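PDB 4GGO: trans-2-enoyl-CoA reductase [NADH] from Treponema denticola ATCC 35405, which catalyses the NADH-dependent reduction of the carbon-carbon double bond of crotonyl-CoA to give butyryl-CoA in fatty acid synthesis, and accepts longer enoyl-CoAs in vitro. Local coordinates for residues G206-E211 / K253-A258; S233-E238 / V274-G279; P237-A242 / I288-L293; I315-A320 / I340-L345. All blocks are in the same frame, centred on the assembly; numbering follows the deposited sequence.

Contact 1 (G206-E211 / K253-A258); sequences GGEDWE and KEHLEA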
loop_
_atom_site.group_PDB
_atom_site.type_symbol
_atom_site.label_atom_id
_atom_site.label_comp_id
_atom_site.label_asym_id
_atom_site.label_seq_id
_atom_site.Cartn_x
_atom_site.Cartn_y
_atom_site.Cartn_z
ATOM N N GLY A 206 0.035 14.378 1.228
ATOM C CA GLY A 206 1.389 14.882 1.077
ATOM C C GLY A 206 2.354 14.248 2.062
ATOM O O GLY A 206 2.100 13.161 2.580
ATOM N N GLY A 207 3.458 14.934 2.336
ATOM C CA GLY A 207 4.493 14.386 3.196
ATOM C C GLY A 207 4.635 15.045 4.557
ATOM O O GLY A 207 5.679 14.921 5.199
ATOM N N GLU A 208 3.594 15.738 5.008
ATOM C CA GLU A 208 3.648 16.421 6.301
ATOM C C GLU A 208 3.804 15.457 7.477
ATOM O O GLU A 208 4.703 15.618 8.303
ATOM C CB GLU A 208 2.423 17.315 6.510
ATOM C CG GLU A 208 2.439 18.594 5.686
ATOM C CD GLU A 208 1.414 19.608 6.161
ATOM O OE1 GLU A 208 0.560 19.249 7.001
ATOM O OE2 GLU A 208 1.469 20.768 5.701
ATOM N N ASP A 209 2.931 14.457 7.548
ATOM C CA ASP A 209 2.963 13.504 8.652
ATOM C C ASP A 209 4.232 12.662 8.627
ATOM O O ASP A 209 4.788 12.327 9.674
ATOM C CB ASP A 209 1.739 12.591 8.618
ATOM C CG ASP A 209 1.696 11.637 9.794
ATOM O OD1 ASP A 209 1.759 12.111 10.948
ATOM O OD2 ASP A 209 1.610 10.412 9.564
ATOM N N TRP A 210 4.677 12.318 7.423
ATOM C CA TRP A 210 5.904 11.556 7.232
ATOM C C TRP A 210 7.079 12.289 7.865
ATOM O O TRP A 210 7.829 11.718 8.656
ATOM C CB TRP A 210 6.156 11.355 5.736
ATOM C CG TRP A 210 7.395 10.584 5.405
ATOM C CD1 TRP A 210 8.063 9.708 6.211
ATOM C CD2 TRP A 210 8.116 10.623 4.168
ATOM N NE1 TRP A 210 9.156 9.200 5.551
ATOM C CE2 TRP A 210 9.212 9.747 4.296
ATOM C CE3 TRP A 210 7.943 11.316 2.968
ATOM C CZ2 TRP A 210 10.128 9.541 3.267
ATOM C CZ3 TRP A 210 8.855 11.112 1.945
ATOM C CH2 TRP A 210 9.933 10.232 2.103
ATOM N N GLU A 211 7.222 13.563 7.515
ATOM C CA GLU A 211 8.298 14.391 8.040
ATOM C C GLU A 211 8.152 14.572 9.548
ATOM O O GLU A 211 9.144 14.642 10.273
ATOM C CB GLU A 211 8.311 15.751 7.337
ATOM C CG GLU A 211 9.549 16.587 7.617
ATOM C CD GLU A 211 9.591 17.858 6.791
ATOM O OE1 GLU A 211 8.511 18.369 6.428
ATOM O OE2 GLU A 211 10.705 18.342 6.497
ATOM N N LYS A 253 1.600 14.220 -4.471
ATOM C CA LYS A 253 2.826 13.490 -4.776
ATOM C C LYS A 253 4.010 14.444 -4.892
ATOM O O LYS A 253 5.115 14.128 -4.452
ATOM C CB LYS A 253 2.670 12.682 -6.068
ATOM C CG LYS A 253 3.897 11.864 -6.439
ATOM C CD LYS A 253 3.617 10.931 -7.610
ATOM C CE LYS A 253 3.414 11.700 -8.902
ATOM N NZ LYS A 253 4.660 12.405 -9.313
ATOM N N GLU A 254 3.774 15.608 -5.489
ATOM C CA GLU A 254 4.803 16.636 -5.595
ATOM C C GLU A 254 5.280 17.072 -4.215
ATOM O O GLU A 254 6.470 17.308 -4.005
ATOM C CB GLU A 254 4.280 17.849 -6.365
ATOM C CG GLU A 254 4.250 17.672 -7.872
ATOM C CD GLU A 254 3.792 18.928 -8.586
ATOM O OE1 GLU A 254 3.319 19.861 -7.903
ATOM O OE2 GLU A 254 3.906 18.985 -9.829
ATOM N N HIS A 255 4.342 17.178 -3.280
ATOM C CA HIS A 255 4.671 17.534 -1.908
ATOM C C HIS A 255 5.451 16.398 -1.252
ATOM O O HIS A 255 6.372 16.635 -0.470
ATOM C CB HIS A 255 3.400 17.837 -1.112
ATOM C CG HIS A 255 3.660 18.438 0.233
ATOM N ND1 HIS A 255 3.988 17.681 1.337
ATOM C CD2 HIS A 255 3.641 19.726 0.653
ATOM C CE1 HIS A 255 4.160 18.476 2.379
ATOM N NE2 HIS A 255 3.957 19.721 1.991
ATOM N N LEU A 256 5.071 15.167 -1.581
ATOM C CA LEU A 256 5.758 13.980 -1.080
ATOM C C LEU A 256 7.217 13.981 -1.521
ATOM O O LEU A 256 8.113 13.667 -0.739
ATOM C CB LEU A 256 5.081 12.713 -1.606
ATOM C CG LEU A 256 4.519 11.687 -0.622
ATOM C CD1 LEU A 256 4.578 10.293 -1.238
ATOM C CD2 LEU A 256 5.243 11.726 0.713
ATOM N N GLU A 257 7.442 14.331 -2.783
ATOM C CA GLU A 257 8.782 14.326 -3.360
ATOM C C GLU A 257 9.653 15.434 -2.777
ATOM O O GLU A 257 10.832 15.224 -2.489
ATOM C CB GLU A 257 8.704 14.447 -4.886
ATOM C CG GLU A 257 8.045 13.253 -5.562
ATOM C CD GLU A 257 7.722 13.504 -7.023
ATOM O OE1 GLU A 257 7.877 14.656 -7.483
ATOM O OE2 GLU A 257 7.310 12.548 -7.714
ATOM N N ALA A 258 9.067 16.614 -2.600
ATOM C CA ALA A 258 9.778 17.737 -2.001
ATOM C C ALA A 258 10.106 17.449 -0.538
ATOM O O ALA A 258 11.102 17.938 -0.005
ATOM C CB ALA A 258 8.954 19.004 -2.119
#
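The N-cap of helix 208-219, Gly-207, docks on one turn of helix 248-266 through His-255 and Leu-256, an instance of a side chain of one helix receiving the start of another. The backbone N of Gly-207 donates to ND1 of His-255 at 3.0 Å, and the bond is almost straight (173° at the hydrogen) although the donor stands somewhat out of the imidazole plane. Because ND1 accepts, a neutral ring would carry its proton on NE2. The two glycines, Gly-206 and Gly-207, bring bare backbone up to the helix: CA of Gly-207 lies 3.7 Å from CD2 of Leu-256. That same methyl touches CE3 of Trp-210 at 3.5 Å, the leucine crossing the indole at about a right angle. Leu-256 gets there with chi1 at -121°, midway between staggered positions, which suggests some strain. Next to the bonded nitrogen, CE1 of His-255 has CG of Glu-208 obliquely against it at 3.7 Å. The glutamate's carboxylate is engaged instead by Lys-203 and Arg-153, both bridging to OE1. Behind the contact, the indole N-H of Trp-210 (NE1) is hydrogen-bonded to OG1 of Thr-229 and the ring packs on Ala-231, while Leu-256 reaches Ala-231 and Ser-233; the two helices thus lie together on strand 227-233 of the Rossmann sheet, and Lys-253, an NAD(+)-binding residue, sits one turn back on helix 248-266.

Contact 2 (S233-E238 / V274-G279); sequences SYIGPE and VSVNKG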
loop_
_atom_site.group_PDB
_atom_site.type_symbol
_atom_site.label_atom_id
_atom_site.label_comp_id
_atom_site.label_asym_id
_atom_site.label_seq_id
_atom_site.Cartn_x
_atom_site.Cartn_y
_atom_site.Cartn_z
ATOM N N SER A 233 4.125 5.713 -3.445
ATOM C CA SER A 233 3.358 6.597 -4.309
ATOM C C SER A 233 3.073 5.932 -5.650
ATOM O O SER A 233 3.371 4.755 -5.845
ATOM C CB SER A 233 4.107 7.912 -4.521
ATOM O OG SER A 233 3.340 8.809 -5.301
ATOM N N TYR A 234 2.497 6.693 -6.575
ATOM C CA TYR A 234 2.124 6.157 -7.878
ATOM C C TYR A 234 2.164 7.252 -8.936
ATOM O O TYR A 234 1.797 8.395 -8.672
ATOM C CB TYR A 234 0.731 5.529 -7.808
ATOM C CG TYR A 234 0.313 4.789 -9.060
ATOM C CD1 TYR A 234 1.083 3.751 -9.565
ATOM C CD2 TYR A 234 -0.862 5.117 -9.723
ATOM C CE1 TYR A 234 0.704 3.070 -10.706
ATOM C CE2 TYR A 234 -1.253 4.438 -10.861
ATOM C CZ TYR A 234 -0.468 3.414 -11.347
ATOM O OH TYR A 234 -0.854 2.739 -12.482
ATOM N N ILE A 235 2.622 6.901 -10.133
ATOM C CA ILE A 235 2.700 7.855 -11.231
ATOM C C ILE A 235 1.668 7.516 -12.305
ATOM O O ILE A 235 0.978 8.399 -12.817
ATOM C CB ILE A 235 4.122 7.909 -11.828
ATOM C CG1 ILE A 235 5.067 8.631 -10.866
ATOM C CG2 ILE A 235 4.121 8.610 -13.174
ATOM C CD1 ILE A 235 6.493 8.719 -11.359
ATOM N N GLY A 236 1.560 6.233 -12.632
ATOM C CA GLY A 236 0.528 5.764 -13.537
ATOM C C GLY A 236 0.800 6.010 -15.008
ATOM O O GLY A 236 1.796 6.638 -15.366
ATOM N N PRO A 237 -0.101 5.515 -15.871
ATOM C CA PRO A 237 0.020 5.618 -17.328
ATOM C C PRO A 237 -0.383 6.997 -17.838
ATOM O O PRO A 237 -0.869 7.828 -17.068
ATOM C CB PRO A 237 -0.985 4.579 -17.821
ATOM C CG PRO A 237 -2.052 4.603 -16.782
ATOM C CD PRO A 237 -1.332 4.808 -15.473
ATOM N N GLU A 238 -0.183 7.223 -19.132
ATOM C CA GLU A 238 -0.541 8.484 -19.773
ATOM C C GLU A 238 -2.024 8.806 -19.635
ATOM O O GLU A 238 -2.402 9.967 -19.488
ATOM C CB GLU A 238 -0.167 8.448 -21.255
ATOM C CG GLU A 238 1.324 8.526 -21.519
ATOM C CD GLU A 238 1.889 9.899 -21.221
ATOM O OE1 GLU A 238 3.060 9.982 -20.794
ATOM O OE2 GLU A 238 1.159 10.894 -21.419
ATOM N N VAL A 274 11.085 8.636 -2.154
ATOM C CA VAL A 274 9.738 8.285 -2.564
ATOM C C VAL A 274 9.863 7.032 -3.414
ATOM O O VAL A 274 10.654 6.993 -4.356
ATOM C CB VAL A 274 9.067 9.397 -3.389
ATOM C CG1 VAL A 274 7.772 8.888 -4.007
ATOM C CG2 VAL A 274 8.801 10.618 -2.521
ATOM N N SER A 275 9.111 5.997 -3.063
ATOM C CA SER A 275 9.113 4.770 -3.845
ATOM C C SER A 275 7.847 4.698 -4.683
ATOM O O SER A 275 6.742 4.588 -4.148
ATOM C CB SER A 275 9.214 3.544 -2.936
ATOM O OG SER A 275 9.264 2.351 -3.701
ATOM N N VAL A 276 8.008 4.779 -5.998
ATOM C CA VAL A 276 6.873 4.697 -6.905
ATOM C C VAL A 276 6.586 3.237 -7.220
ATOM O O VAL A 276 7.392 2.559 -7.858
ATOM C CB VAL A 276 7.127 5.469 -8.211
ATOM C CG1 VAL A 276 5.834 5.595 -9.005
ATOM C CG2 VAL A 276 7.699 6.844 -7.908
ATOM N N ASN A 277 5.438 2.756 -6.756
ATOM C CA ASN A 277 5.063 1.362 -6.940
ATOM C C ASN A 277 4.106 1.175 -8.113
ATOM O O ASN A 277 3.664 2.148 -8.725
ATOM C CB ASN A 277 4.444 0.806 -5.657
ATOM C CG ASN A 277 5.407 0.841 -4.481
ATOM O OD1 ASN A 277 6.510 1.381 -4.580
ATOM N ND2 ASN A 277 4.987 0.269 -3.358
ATOM N N LYS A 278 3.790 -0.080 -8.424
ATOM C CA LYS A 278 2.899 -0.381 -9.538
ATOM C C LYS A 278 1.441 -0.139 -9.163
ATOM O O LYS A 278 1.109 0.029 -7.989
ATOM C CB LYS A 278 3.082 -1.826 -10.009
ATOM C CG LYS A 278 2.412 -2.866 -9.122
ATOM C CD LYS A 278 2.631 -4.275 -9.655
ATOM C CE LYS A 278 1.907 -4.499 -10.975
ATOM N NZ LYS A 278 0.427 -4.529 -10.798
ATOM N N GLY A 279 0.574 -0.125 -10.170
ATOM C CA GLY A 279 -0.846 0.056 -9.946
ATOM C C GLY A 279 -1.490 -1.202 -9.404
ATOM O O GLY A 279 -1.096 -2.315 -9.751
HETATM O O HOH W 1 3.614 4.237 -11.205
#
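Ser-233 pairs with Val-276 in a parallel bridge, its N donating to O of Ser-275 at 2.9 Å and its O receiving N of Asn-277 at 3.0 Å, after which the two segments diverge. The second bond is the straighter (163° at the hydrogen, against 140°). Side chains of Ser-233, Val-274 and Val-276 share one face of the sheet, where CB of the serine rests on CG1 of Val-274 at 3.8 Å. Beyond the bridge, CG1 of Ile-235 meets CG1 of Val-276 at 3.6 Å, the two side chains crossing at about a right angle. Tyr-234, a substrate-binding residue, turns the other way. With CG trans to its own N (chi1 -173°), the ring swings alongside the strand's continuation: CD1 comes in plane to O of Asn-277, 3.2 Å away, and CE1 lies 3.2 Å from N of Gly-279. Across the middle of one ring face stands N of Gly-236, so the loop folds over its own tyrosine. Where the segments part, a water bridges them, accepting from N of Ile-235 and donating to O of Asn-277. The tyrosine hydroxyl is hydrogen-bonded to OE2 of Glu-344, and its ring meets Tyr-244 edge-to-face. Around this junction, strand 338-339 pairs with the far edge of strand 270-276, helix 248-266 lies against the face carrying Ser-233 and Val-274, and helix 311-323 meets the opposite face at Ser-275.

Contact 3 (P237-A242 / I288-L293); sequences PEATQA and IPVIPL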
loop_
_atom_site.group_PDB
_atom_site.type_symbol
_atom_site.label_atom_id
_atom_site.label_comp_id
_atom_site.label_asym_id
_atom_site.label_seq_id
_atom_site.Cartn_x
_atom_site.Cartn_y
_atom_site.Cartn_z
ATOM N N PRO A 237 -0.101 5.515 -15.871
ATOM C CA PRO A 237 0.020 5.618 -17.328
ATOM C C PRO A 237 -0.383 6.997 -17.838
ATOM O O PRO A 237 -0.869 7.828 -17.068
ATOM C CB PRO A 237 -0.985 4.579 -17.821
ATOM C CG PRO A 237 -2.052 4.603 -16.782
ATOM C CD PRO A 237 -1.332 4.808 -15.473
ATOM N N GLU A 238 -0.183 7.223 -19.132
ATOM C CA GLU A 238 -0.541 8.484 -19.773
ATOM C C GLU A 238 -2.024 8.806 -19.635
ATOM O O GLU A 238 -2.402 9.967 -19.488
ATOM C CB GLU A 238 -0.167 8.448 -21.255
ATOM C CG GLU A 238 1.324 8.526 -21.519
ATOM C CD GLU A 238 1.889 9.899 -21.221
ATOM O OE1 GLU A 238 3.060 9.982 -20.794
ATOM O OE2 GLU A 238 1.159 10.894 -21.419
ATOM N N ALA A 239 -2.856 7.770 -19.678
ATOM C CA ALA A 239 -4.308 7.935 -19.690
ATOM C C ALA A 239 -4.866 8.588 -18.426
ATOM O O ALA A 239 -5.943 9.185 -18.456
ATOM C CB ALA A 239 -4.989 6.594 -19.934
ATOM N N THR A 240 -4.138 8.475 -17.320
ATOM C CA THR A 240 -4.621 8.996 -16.044
ATOM C C THR A 240 -3.785 10.159 -15.517
ATOM O O THR A 240 -3.865 10.499 -14.336
ATOM C CB THR A 240 -4.677 7.892 -14.970
ATOM O OG1 THR A 240 -3.368 7.343 -14.777
ATOM C CG2 THR A 240 -5.631 6.787 -15.391
ATOM N N GLN A 241 -2.992 10.768 -16.392
ATOM C CA GLN A 241 -2.131 11.883 -16.000
ATOM C C GLN A 241 -2.916 13.085 -15.483
ATOM O O GLN A 241 -2.413 13.859 -14.670
ATOM C CB GLN A 241 -1.232 12.309 -17.161
ATOM C CG GLN A 241 -0.087 11.354 -17.437
ATOM C CD GLN A 241 0.840 11.860 -18.523
ATOM O OE1 GLN A 241 2.014 11.492 -18.575
ATOM N NE2 GLN A 241 0.316 12.709 -19.401
ATOM N N ALA A 242 -4.152 13.234 -15.949
ATOM C CA ALA A 242 -5.004 14.346 -15.532
ATOM C C ALA A 242 -5.245 14.354 -14.024
ATOM O O ALA A 242 -5.650 15.369 -13.457
ATOM C CB ALA A 242 -6.329 14.309 -16.282
ATOM N N ILE A 288 -12.532 6.189 -9.686
ATOM C CA ILE A 288 -11.587 6.876 -10.557
ATOM C C ILE A 288 -11.796 6.470 -12.011
ATOM O O ILE A 288 -11.787 5.282 -12.329
ATOM C CB ILE A 288 -10.133 6.563 -10.170
ATOM C CG1 ILE A 288 -9.896 6.836 -8.685
ATOM C CG2 ILE A 288 -9.177 7.382 -11.014
ATOM C CD1 ILE A 288 -8.499 6.468 -8.217
ATOM N N PRO A 289 -11.992 7.457 -12.899
ATOM C CA PRO A 289 -12.150 7.171 -14.329
ATOM C C PRO A 289 -10.904 6.507 -14.904
ATOM O O PRO A 289 -9.797 6.835 -14.477
ATOM C CB PRO A 289 -12.345 8.561 -14.945
ATOM C CG PRO A 289 -12.835 9.413 -13.819
ATOM C CD PRO A 289 -12.142 8.891 -12.600
ATOM N N VAL A 290 -11.105 5.580 -15.840
ATOM C CA VAL A 290 -10.032 4.856 -16.535
ATOM C C VAL A 290 -9.360 3.755 -15.702
ATOM O O VAL A 290 -9.147 2.648 -16.197
ATOM C CB VAL A 290 -8.966 5.803 -17.152
ATOM C CG1 VAL A 290 -7.910 5.006 -17.907
ATOM C CG2 VAL A 290 -9.626 6.821 -18.071
ATOM N N ILE A 291 -9.051 4.058 -14.444
ATOM C CA ILE A 291 -8.276 3.152 -13.581
ATOM C C ILE A 291 -8.699 1.669 -13.552
ATOM O O ILE A 291 -7.852 0.794 -13.734
ATOM C CB ILE A 291 -8.120 3.717 -12.140
ATOM C CG1 ILE A 291 -7.043 4.800 -12.115
ATOM C CG2 ILE A 291 -7.761 2.613 -11.156
ATOM C CD1 ILE A 291 -5.676 4.313 -12.547
ATOM N N PRO A 292 -9.996 1.377 -13.336
ATOM C CA PRO A 292 -10.375 -0.042 -13.293
ATOM C C PRO A 292 -10.175 -0.752 -14.630
ATOM O O PRO A 292 -9.796 -1.923 -14.646
ATOM C CB PRO A 292 -11.867 0.005 -12.946
ATOM C CG PRO A 292 -12.055 1.319 -12.273
ATOM C CD PRO A 292 -11.138 2.246 -13.005
ATOM N N LEU A 293 -10.428 -0.050 -15.730
ATOM C CA LEU A 293 -10.235 -0.620 -17.059
ATOM C C LEU A 293 -8.752 -0.786 -17.361
ATOM O O LEU A 293 -8.338 -1.778 -17.958
ATOM C CB LEU A 293 -10.890 0.258 -18.127
ATOM C CG LEU A 293 -10.676 -0.197 -19.573
ATOM C CD1 LEU A 293 -11.242 -1.594 -19.787
ATOM C CD2 LEU A 293 -11.291 0.790 -20.552
#
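Apolar contact alone joins Thr-240 and Ala-239 to Val-290 and Ile-291, where the starts of two helices meet; no hydrogen bond passes between the two segments here. The methyl of Thr-240 does most of the work: CG2 touches CG1 of Val-290 at 3.8 Å and CD1 of Ile-291 at 3.8 Å, and so sits between the two branched side chains. The torsion of the threonine (chi1 60°) sends OG1 into the space between its own N and carbonyl carbon, and leaves the methyl pointing across the contact. Beside it, CB of Ala-239 adds a second apolar touch, 3.9 Å from the same CG1 of Val-290. Backbone shape accounts for the way the valine is presented. Val-290 holds a positive phi of 76°, unusual for a beta-branched residue, in a classic gamma turn whose bond from N of Ile-291 to O of Pro-289 is weak. Both Thr-240 and Val-290 are N-cap residues, of helices 241-244 and 291-305, and the threonine side chain makes no capping bond. Phe-173 of strand 173-178 packs on Ala-242, Pro-289 and Val-290, while Ile-291 also reaches Tyr-244 on helix 241-244, the probable proton donor.

Contact 4 (I315-A320 / I340-L345); sequences ITRLYA and IDDWEL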
loop_
_atom_site.group_PDB
_atom_site.type_symbol
_atom_site.label_atom_id
_atom_site.label_comp_id
_atom_site.label_asym_id
_atom_site.label_seq_id
_atom_site.Cartn_x
_atom_site.Cartn_y
_atom_site.Cartn_z
ATOM N N ILE A 315 7.066 -5.791 -3.118
ATOM C CA ILE A 315 7.861 -5.373 -1.970
ATOM C C ILE A 315 9.093 -6.249 -1.739
ATOM O O ILE A 315 10.158 -5.744 -1.384
ATOM C CB ILE A 315 7.004 -5.288 -0.694
ATOM C CG1 ILE A 315 5.823 -4.343 -0.924
ATOM C CG2 ILE A 315 7.841 -4.817 0.478
ATOM C CD1 ILE A 315 6.220 -2.993 -1.484
ATOM N N THR A 316 8.956 -7.554 -1.945
ATOM C CA THR A 316 10.116 -8.436 -1.867
ATOM C C THR A 316 11.161 -8.026 -2.901
ATOM O O THR A 316 12.357 -8.032 -2.615
ATOM C CB THR A 316 9.746 -9.919 -2.057
ATOM O OG1 THR A 316 8.926 -10.069 -3.223
ATOM C CG2 THR A 316 9.003 -10.444 -0.841
ATOM N N ARG A 317 10.707 -7.651 -4.095
ATOM C CA ARG A 317 11.618 -7.158 -5.126
ATOM C C ARG A 317 12.240 -5.832 -4.698
ATOM O O ARG A 317 13.419 -5.580 -4.948
ATOM C CB ARG A 317 10.905 -7.004 -6.475
ATOM C CG ARG A 317 11.787 -6.407 -7.566
ATOM C CD ARG A 317 11.326 -6.800 -8.966
ATOM N NE ARG A 317 10.079 -6.149 -9.362
ATOM C CZ ARG A 317 10.013 -4.974 -9.982
ATOM N NH1 ARG A 317 11.123 -4.310 -10.269
ATOM N NH2 ARG A 317 8.835 -4.460 -10.314
ATOM N N LEU A 318 11.438 -4.994 -4.048
ATOM C CA LEU A 318 11.913 -3.719 -3.516
ATOM C C LEU A 318 13.063 -3.909 -2.526
ATOM O O LEU A 318 14.090 -3.241 -2.624
ATOM C CB LEU A 318 10.768 -2.965 -2.837
ATOM C CG LEU A 318 11.149 -1.688 -2.083
ATOM C CD1 LEU A 318 11.631 -0.607 -3.043
ATOM C CD2 LEU A 318 9.978 -1.190 -1.247
ATOM N N TYR A 319 12.883 -4.818 -1.573
ATOM C CA TYR A 319 13.912 -5.100 -0.576
ATOM C C TYR A 319 15.161 -5.700 -1.216
ATOM O O TYR A 319 16.280 -5.248 -0.970
ATOM C CB TYR A 319 13.378 -6.064 0.486
ATOM C CG TYR A 319 12.632 -5.415 1.636
ATOM C CD1 TYR A 319 11.374 -4.854 1.453
ATOM C CD2 TYR A 319 13.177 -5.392 2.914
ATOM C CE1 TYR A 319 10.688 -4.270 2.511
ATOM C CE2 TYR A 319 12.501 -4.813 3.975
ATOM C CZ TYR A 319 11.255 -4.255 3.768
ATOM O OH TYR A 319 10.580 -3.680 4.823
ATOM N N ALA A 320 14.959 -6.718 -2.043
ATOM C CA ALA A 320 16.066 -7.485 -2.601
ATOM C C ALA A 320 16.815 -6.766 -3.722
ATOM O O ALA A 320 18.028 -6.924 -3.863
ATOM C CB ALA A 320 15.569 -8.839 -3.084
ATOM N N ILE A 340 9.747 0.968 -8.760
ATOM C CA ILE A 340 9.412 -0.437 -8.967
ATOM C C ILE A 340 8.135 -0.562 -9.789
ATOM O O ILE A 340 7.523 -1.629 -9.858
ATOM C CB ILE A 340 9.303 -1.232 -7.648
ATOM C CG1 ILE A 340 8.215 -0.647 -6.747
ATOM C CG2 ILE A 340 10.648 -1.262 -6.932
ATOM C CD1 ILE A 340 7.997 -1.441 -5.474
ATOM N N ASP A 341 7.743 0.546 -10.410
ATOM C CA ASP A 341 6.694 0.534 -11.420
ATOM C C ASP A 341 7.351 0.444 -12.793
ATOM O O ASP A 341 6.722 0.707 -13.820
ATOM C CB ASP A 341 5.836 1.797 -11.324
ATOM C CG ASP A 341 6.638 3.068 -11.535
ATOM O OD1 ASP A 341 7.870 3.045 -11.331
ATOM O OD2 ASP A 341 6.034 4.097 -11.903
ATOM N N ASP A 342 8.627 0.074 -12.796
ATOM C CA ASP A 342 9.418 0.033 -14.022
ATOM C C ASP A 342 8.938 -1.037 -15.002
ATOM O O ASP A 342 9.037 -0.860 -16.213
ATOM C CB ASP A 342 10.910 -0.133 -13.705
ATOM C CG ASP A 342 11.187 -1.294 -12.765
ATOM O OD1 ASP A 342 10.252 -1.758 -12.082
ATOM O OD2 ASP A 342 12.353 -1.739 -12.704
ATOM N N TRP A 343 8.413 -2.141 -14.480
ATOM C CA TRP A 343 7.859 -3.186 -15.334
ATOM C C TRP A 343 6.506 -2.758 -15.901
ATOM O O TRP A 343 6.183 -3.059 -17.048
ATOM C CB TRP A 343 7.713 -4.501 -14.564
ATOM C CG TRP A 343 9.017 -5.095 -14.117
ATOM C CD1 TRP A 343 10.271 -4.615 -14.370
ATOM C CD2 TRP A 343 9.193 -6.287 -13.345
ATOM N NE1 TRP A 343 11.217 -5.434 -13.798
ATOM C CE2 TRP A 343 10.580 -6.468 -13.162
ATOM C CE3 TRP A 343 8.313 -7.222 -12.789
ATOM C CZ2 TRP A 343 11.105 -7.542 -12.446
ATOM C CZ3 TRP A 343 8.838 -8.287 -12.078
ATOM C CH2 TRP A 343 10.219 -8.439 -11.914
ATOM N N GLU A 344 5.719 -2.057 -15.089
ATOM C CA GLU A 344 4.422 -1.556 -15.531
ATOM C C GLU A 344 4.575 -0.530 -16.648
ATOM O O GLU A 344 3.848 -0.565 -17.642
ATOM C CB GLU A 344 3.646 -0.933 -14.365
ATOM C CG GLU A 344 2.435 -0.114 -14.809
ATOM C CD GLU A 344 1.607 0.400 -13.647
ATOM O OE1 GLU A 344 1.887 0.005 -12.499
ATOM O OE2 GLU A 344 0.669 1.194 -13.883
ATOM N N LEU A 345 5.525 0.382 -16.482
ATOM C CA LEU A 345 5.681 1.486 -17.421
ATOM C C LEU A 345 6.668 1.186 -18.545
ATOM O O LEU A 345 7.096 2.094 -19.257
ATOM C CB LEU A 345 6.075 2.769 -16.690
ATOM C CG LEU A 345 5.018 3.325 -15.735
ATOM C CD1 LEU A 345 5.509 4.607 -15.084
ATOM C CD2 LEU A 345 3.702 3.560 -16.468
#
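Arg-317 leaves helix 311-323 with CB directed at the loop after strand 338-339, and runs outward until its flat end lies on Trp-343. The chain runs extended through CG, bringing CD to 3.5 Å from CH2 of Trp-343; the bend at chi3 (71°) then turns NE along the ring, 3.4 Å from the same CH2. CZ then stands 3.6 Å from the centroid of the six-membered ring, almost on its normal, and the guanidinium and indole planes are only 5° apart: a cation-pi stack in the face-to-face form. At the tip the two nitrogens part company. NH1 meets OD1 of Asp-342 at 3.2 Å in a salt bridge, at 159° on the hydrogen, entering at the syn lone pair and keeping within the guanidinium plane, with the carboxylate nearly coplanar. NH2 makes a weak bond to O of Ile-340 at 3.2 Å, and takes a second, charged partner in Glu-309. CB of Ile-340 lies over the guanidinium's opposite face, and its CG2 touches CD1 of Leu-318, the next residue of the helix, at 4.1 Å. Asp-342 is shared: OD2 bridges to Arg-322. A buried arginine held between an aromatic face and an aliphatic one, with two carboxylates at its rim, would be expected to stay charged, and the stack together with the in-plane bridge fixes its rotation; the loop is thereby bound to the helix by charge and flat packing together.

In the fold
From the N terminus, contact 1 opens first, at 206-211, and closes at 253-258. Before it closes, the chain passes through 233-238 and 237-242, the overlapping stretches from which contacts 2 and 3 start; both therefore cross contact 1, closing in turn at 274-279 and 288-293. Contact 4 follows in series, a shorter loop from 315-320 to 340-345. Contact 1 joins two helices on one face of the central sheet, contact 2 aligns adjacent strand ends, and contact 3 sets helix starts together beyond them. Contact 4 brings the loop after strand 338-339 to helix 311-323; its Glu-344 probably hydrogen-bonds to Gly-279, tying it to contact 2.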